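Local coordinates for regulatory protein MarR (Planctomyces limnophilus, PDB 3U2R) that probably acts as a DNA-binding transcription factor of the MarR family, with a winged helix-turn-helix fold, at residues A[42-55]-A[81-93]. Numbering follows the deposited sequence.
Sequences FELSAQQYNTLRLL and RLIDRLDDRGLVL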
loop_
_atom_site.group_PDB
_atom_site.type_symbol
_atom_site.label_atom_id
_atom_site.label_comp_id
_atom_site.label_asym_id
_atom_site.label_seq_id
_atom_site.Cartn_x
_atom_site.Cartn_y
_atom_site.Cartn_z
ATOM N N PHE A 42 -21.308 19.119 7.437
ATOM C CA PHE A 42 -21.771 20.355 6.843
ATOM C C PHE A 42 -23.269 20.277 6.463
ATOM O O PHE A 42 -23.801 21.199 5.826
ATOM C CB PHE A 42 -20.925 20.685 5.634
ATOM C CG PHE A 42 -19.475 20.953 5.986
ATOM C CD1 PHE A 42 -18.581 19.906 6.160
ATOM C CD2 PHE A 42 -19.040 22.241 6.284
ATOM C CE1 PHE A 42 -17.261 20.150 6.476
ATOM C CE2 PHE A 42 -17.709 22.488 6.587
ATOM C CZ PHE A 42 -16.830 21.448 6.689
ATOM N N GLU A 43 -23.949 19.208 6.927
ATOM C CA GLU A 43 -25.314 18.884 6.645
ATOM C C GLU A 43 -25.548 18.795 5.125
ATOM O O GLU A 43 -26.522 19.300 4.587
ATOM C CB GLU A 43 -26.256 19.861 7.348
ATOM C CG GLU A 43 -26.198 19.745 8.871
ATOM C CD GLU A 43 -27.518 19.441 9.558
ATOM O OE1 GLU A 43 -27.538 18.532 10.422
ATOM O OE2 GLU A 43 -28.530 20.106 9.237
ATOM N N LEU A 44 -24.644 18.095 4.449
ATOM C CA LEU A 44 -24.724 17.849 3.016
ATOM C C LEU A 44 -24.568 16.404 2.712
ATOM O O LEU A 44 -24.055 15.658 3.520
ATOM C CB LEU A 44 -23.596 18.565 2.250
ATOM C CG LEU A 44 -23.551 20.056 2.237
ATOM C CD1 LEU A 44 -22.218 20.525 1.614
ATOM C CD2 LEU A 44 -24.731 20.629 1.486
ATOM N N SER A 45 -24.940 16.042 1.498
ATOM C CA SER A 45 -24.699 14.768 0.845
ATOM C C SER A 45 -23.714 15.047 -0.245
ATOM O O SER A 45 -23.530 16.208 -0.660
ATOM C CB SER A 45 -25.983 14.204 0.253
ATOM O OG SER A 45 -26.624 15.202 -0.540
ATOM N N ALA A 46 -23.105 13.983 -0.747
ATOM C CA ALA A 46 -22.157 14.088 -1.831
ATOM C C ALA A 46 -22.864 14.610 -3.089
ATOM O O ALA A 46 -22.256 15.367 -3.830
ATOM C CB ALA A 46 -21.503 12.732 -2.104
ATOM N N GLN A 47 -24.156 14.252 -3.297
ATOM C CA GLN A 47 -24.905 14.700 -4.474
ATOM C C GLN A 47 -25.146 16.209 -4.380
ATOM O O GLN A 47 -25.121 16.880 -5.406
ATOM C CB GLN A 47 -26.228 13.928 -4.666
ATOM C CG GLN A 47 -26.728 14.003 -6.089
ATOM C CD GLN A 47 -27.927 13.102 -6.366
ATOM O OE1 GLN A 47 -28.874 13.000 -5.565
ATOM N NE2 GLN A 47 -27.943 12.461 -7.537
ATOM N N GLN A 48 -25.318 16.734 -3.150
ATOM C CA GLN A 48 -25.447 18.192 -2.937
ATOM C C GLN A 48 -24.112 18.885 -3.189
ATOM O O GLN A 48 -24.086 19.892 -3.861
ATOM C CB GLN A 48 -25.963 18.524 -1.560
ATOM C CG GLN A 48 -27.456 18.280 -1.417
ATOM C CD GLN A 48 -27.906 18.499 0.003
ATOM O OE1 GLN A 48 -27.311 18.011 0.936
ATOM N NE2 GLN A 48 -29.013 19.142 0.212
ATOM N N TYR A 49 -22.994 18.286 -2.754
ATOM C CA TYR A 49 -21.663 18.836 -3.032
ATOM C C TYR A 49 -21.436 18.872 -4.554
ATOM O O TYR A 49 -20.928 19.869 -5.082
ATOM C CB TYR A 49 -20.602 17.970 -2.315
ATOM C CG TYR A 49 -19.163 18.354 -2.632
ATOM C CD1 TYR A 49 -18.558 19.425 -2.003
ATOM C CD2 TYR A 49 -18.419 17.637 -3.549
ATOM C CE1 TYR A 49 -17.268 19.832 -2.339
ATOM C CE2 TYR A 49 -17.102 17.989 -3.845
ATOM C CZ TYR A 49 -16.517 19.073 -3.204
ATOM O OH TYR A 49 -15.238 19.497 -3.468
ATOM N N ASN A 50 -21.816 17.757 -5.248
ATOM C CA ASN A 50 -21.671 17.596 -6.697
ATOM C C ASN A 50 -22.523 18.640 -7.445
ATOM O O ASN A 50 -22.033 19.264 -8.358
ATOM C CB ASN A 50 -22.039 16.200 -7.125
ATOM C CG ASN A 50 -21.020 15.166 -6.744
ATOM O OD1 ASN A 50 -19.894 15.461 -6.372
ATOM N ND2 ASN A 50 -21.341 13.941 -6.999
ATOM N N THR A 51 -23.697 18.954 -6.948
ATOM C CA THR A 51 -24.529 20.052 -7.498
ATOM C C THR A 51 -23.845 21.404 -7.281
ATOM O O THR A 51 -23.676 22.191 -8.215
ATOM C CB THR A 51 -25.906 20.015 -6.844
ATOM O OG1 THR A 51 -26.498 18.728 -7.065
ATOM C CG2 THR A 51 -26.810 21.079 -7.360
ATOM N N LEU A 52 -23.397 21.678 -6.061
ATOM C CA LEU A 52 -22.740 22.944 -5.837
ATOM C C LEU A 52 -21.497 23.091 -6.716
ATOM O O LEU A 52 -21.319 24.148 -7.276
ATOM C CB LEU A 52 -22.369 23.109 -4.357
ATOM C CG LEU A 52 -23.548 23.196 -3.340
ATOM C CD1 LEU A 52 -23.053 23.116 -1.887
ATOM C CD2 LEU A 52 -24.337 24.524 -3.469
ATOM N N ARG A 53 -20.668 22.046 -6.878
ATOM C CA ARG A 53 -19.455 22.104 -7.725
ATOM C C ARG A 53 -19.801 22.346 -9.181
ATOM O O ARG A 53 -19.076 23.031 -9.893
ATOM C CB ARG A 53 -18.661 20.790 -7.631
ATOM C CG ARG A 53 -17.776 20.635 -6.403
ATOM C CD ARG A 53 -16.377 21.134 -6.667
ATOM N NE ARG A 53 -15.728 20.515 -7.834
ATOM C CZ ARG A 53 -15.131 19.322 -7.865
ATOM N NH1 ARG A 53 -15.086 18.563 -6.779
ATOM N NH2 ARG A 53 -14.576 18.881 -8.986
ATOM N N LEU A 54 -20.860 21.697 -9.636
ATOM C CA LEU A 54 -21.350 21.858 -11.013
ATOM C C LEU A 54 -21.823 23.316 -11.197
ATOM O O LEU A 54 -21.494 23.945 -12.202
ATOM C CB LEU A 54 -22.500 20.855 -11.244
ATOM C CG LEU A 54 -23.218 20.832 -12.573
ATOM C CD1 LEU A 54 -22.267 20.437 -13.719
ATOM C CD2 LEU A 54 -24.333 19.821 -12.540
ATOM N N LEU A 55 -22.508 23.891 -10.188
ATOM C CA LEU A 55 -22.952 25.266 -10.352
ATOM C C LEU A 55 -21.791 26.259 -10.294
ATOM O O LEU A 55 -21.890 27.326 -10.899
ATOM C CB LEU A 55 -24.075 25.648 -9.363
ATOM C CG LEU A 55 -25.345 24.823 -9.528
ATOM C CD1 LEU A 55 -26.383 25.223 -8.516
ATOM C CD2 LEU A 55 -25.891 24.926 -10.917
ATOM N N ARG A 81 -35.875 18.212 -4.414
ATOM C CA ARG A 81 -35.872 18.253 -2.940
ATOM C C ARG A 81 -34.457 18.628 -2.445
ATOM O O ARG A 81 -34.271 19.477 -1.572
ATOM C CB ARG A 81 -36.315 16.900 -2.341
ATOM C CG ARG A 81 -37.830 16.744 -2.236
ATOM C CD ARG A 81 -38.282 15.279 -2.154
ATOM N NE ARG A 81 -38.037 14.662 -0.842
ATOM C CZ ARG A 81 -38.827 14.768 0.229
ATOM N NH1 ARG A 81 -39.938 15.501 0.181
ATOM N NH2 ARG A 81 -38.505 14.151 1.363
ATOM N N LEU A 82 -33.475 17.971 -3.041
ATOM C CA LEU A 82 -32.045 18.196 -2.844
ATOM C C LEU A 82 -31.729 19.714 -2.991
ATOM O O LEU A 82 -31.135 20.297 -2.099
ATOM C CB LEU A 82 -31.341 17.346 -3.901
ATOM C CG LEU A 82 -29.872 17.408 -4.103
ATOM C CD1 LEU A 82 -29.398 16.131 -4.797
ATOM C CD2 LEU A 82 -29.460 18.579 -4.986
ATOM N N ILE A 83 -32.192 20.338 -4.080
ATOM C CA ILE A 83 -31.947 21.742 -4.364
ATOM C C ILE A 83 -32.758 22.610 -3.392
ATOM O O ILE A 83 -32.252 23.655 -3.008
ATOM C CB ILE A 83 -32.239 22.072 -5.875
ATOM C CG1 ILE A 83 -31.101 21.528 -6.751
ATOM C CG2 ILE A 83 -32.377 23.609 -6.168
ATOM C CD1 ILE A 83 -31.420 21.509 -8.196
ATOM N N ASP A 84 -34.000 22.195 -3.013
ATOM C CA ASP A 84 -34.845 22.890 -2.034
ATOM C C ASP A 84 -34.055 23.125 -0.756
ATOM O O ASP A 84 -34.123 24.203 -0.199
ATOM C CB ASP A 84 -36.117 22.054 -1.650
ATOM C CG ASP A 84 -37.277 21.927 -2.624
ATOM O OD1 ASP A 84 -37.250 22.611 -3.686
ATOM O OD2 ASP A 84 -38.252 21.164 -2.302
ATOM N N ARG A 85 -33.354 22.084 -0.263
ATOM C CA ARG A 85 -32.531 22.192 0.945
ATOM C C ARG A 85 -31.437 23.215 0.739
ATOM O O ARG A 85 -31.222 24.061 1.609
ATOM C CB ARG A 85 -31.909 20.833 1.326
ATOM C CG ARG A 85 -32.931 19.856 1.912
ATOM C CD ARG A 85 -32.280 18.543 2.316
ATOM N NE ARG A 85 -32.203 17.593 1.204
ATOM C CZ ARG A 85 -31.474 16.477 1.200
ATOM N NH1 ARG A 85 -30.728 16.152 2.257
ATOM N NH2 ARG A 85 -31.470 15.684 0.134
ATOM N N LEU A 86 -30.759 23.160 -0.424
ATOM C CA LEU A 86 -29.711 24.146 -0.755
ATOM C C LEU A 86 -30.277 25.572 -0.864
ATOM O O LEU A 86 -29.632 26.505 -0.406
ATOM C CB LEU A 86 -28.978 23.798 -2.056
ATOM C CG LEU A 86 -28.253 22.469 -2.066
ATOM C CD1 LEU A 86 -27.580 22.292 -3.402
ATOM C CD2 LEU A 86 -27.274 22.391 -0.862
ATOM N N ASP A 87 -31.442 25.736 -1.447
ATOM C CA ASP A 87 -32.175 27.057 -1.507
ATOM C C ASP A 87 -32.552 27.532 -0.122
ATOM O O ASP A 87 -32.331 28.705 0.195
ATOM C CB ASP A 87 -33.451 26.926 -2.322
ATOM C CG ASP A 87 -33.944 28.236 -2.927
ATOM O OD1 ASP A 87 -33.845 29.264 -2.267
ATOM O OD2 ASP A 87 -34.449 28.216 -4.060
ATOM N N ASP A 88 -33.038 26.630 0.759
ATOM C CA ASP A 88 -33.427 27.090 2.094
ATOM C C ASP A 88 -32.235 27.577 2.869
ATOM O O ASP A 88 -32.373 28.473 3.674
ATOM C CB ASP A 88 -34.141 25.979 2.882
ATOM C CG ASP A 88 -35.480 25.596 2.289
ATOM O OD1 ASP A 88 -36.118 26.468 1.622
ATOM O OD2 ASP A 88 -35.892 24.431 2.470
ATOM N N ARG A 89 -31.059 26.967 2.632
ATOM C CA ARG A 89 -29.822 27.367 3.279
ATOM C C ARG A 89 -29.185 28.641 2.635
ATOM O O ARG A 89 -28.124 29.075 3.090
ATOM C CB ARG A 89 -28.796 26.235 3.210
ATOM C CG ARG A 89 -29.244 24.870 3.769
ATOM C CD ARG A 89 -28.625 24.491 5.090
ATOM N NE ARG A 89 -27.154 24.480 5.118
ATOM C CZ ARG A 89 -26.357 23.430 4.922
ATOM N NH1 ARG A 89 -26.868 22.238 4.602
ATOM N NH2 ARG A 89 -25.041 23.560 5.038
ATOM N N GLY A 90 -29.799 29.226 1.604
ATOM C CA GLY A 90 -29.250 30.413 0.939
ATOM C C GLY A 90 -28.005 30.059 0.131
ATOM O O GLY A 90 -27.176 30.903 -0.139
ATOM N N LEU A 91 -27.802 28.780 -0.214
ATOM C CA LEU A 91 -26.571 28.378 -0.914
ATOM C C LEU A 91 -26.709 28.467 -2.441
ATOM O O LEU A 91 -25.688 28.483 -3.143
ATOM C CB LEU A 91 -26.166 26.950 -0.509
ATOM C CG LEU A 91 -25.825 26.765 0.954
ATOM C CD1 LEU A 91 -25.614 25.315 1.214
ATOM C CD2 LEU A 91 -24.565 27.558 1.382
ATOM N N VAL A 92 -27.950 28.443 -2.941
ATOM C CA VAL A 92 -28.278 28.555 -4.360
ATOM C C VAL A 92 -29.449 29.507 -4.533
ATOM O O VAL A 92 -30.149 29.753 -3.574
ATOM C CB VAL A 92 -28.583 27.227 -5.010
ATOM C CG1 VAL A 92 -27.423 26.269 -4.859
ATOM C CG2 VAL A 92 -29.893 26.637 -4.480
ATOM N N LEU A 93 -29.597 30.095 -5.714
ATOM C CA LEU A 93 -30.695 31.016 -6.028
ATOM C C LEU A 93 -31.481 30.484 -7.234
ATOM O O LEU A 93 -30.914 30.259 -8.290
ATOM C CB LEU A 93 -30.163 32.408 -6.304
ATOM C CG LEU A 93 -31.238 33.475 -6.514
ATOM C CD1 LEU A 93 -32.018 33.722 -5.266
ATOM C CD2 LEU A 93 -30.672 34.702 -7.004
#
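With CG anti to its carbonyl carbon (chi1 -76°) and the chain extended beyond, Gln48 lays its amide between Leu82, Arg85 and Leu86, while Arg89 is folded at its second and third torsions (chi2 -107°), which turns the guanidinium toward the turn before helix 46-58. Gln48 suits a buried helix start because its amide offers an acceptor to the N-cap and a donor to the other helix. Ser45 OG, at the N-cap, accepts from Gln48 N while Gln48 OE1 accepts from Ser45 N (3.1 Å) on a lone pair, a capping box; Ser45 OG also donates to OE1. NE2 gives a weak but nearly straight bond to Leu82 O (3.3 Å) and lies over one face of the Arg85 guanidinium. Shortening Gln48 to an alanine removes the amide, and would probably leave Ser45 N without this acceptor, Leu82 O without its weak donor and a gap beside Leu82 and Leu86.

A long, flexible arginine can span to the loop: Arg89 NH2 meets Phe42 O at 2.8 Å, tilted from the guanidinium plane, and NH1 meets Glu43 O at 3.0 Å, near that plane, gripping two successive carbonyls at the Schellman turn ending helix 18-40. Between the helices, branched aliphatic chains pack together. Leu82 runs antiparallel to the Gln48 side chain and puts CD2 3.6 Å from Thr51 OG1, a buried hydroxyl satisfied by Gln47 O. Leucine's fork lets Leu86 reach two partners, CD2 to Leu44 and CD1 to Leu52 CD2 (3.9 Å), which also touches compact Val92 at CG1.

The axes of 46-55 and 81-88 approach to 10.3 Å and cross at -70°. The joint ties helix 46-58 to helix 78-88, the probable recognition helix by family topology, and to wing strand 92-97; Leu52, Leu55 and Val92 also pack on strand 103-108, and Leu52 and Leu91 on helix 110-148.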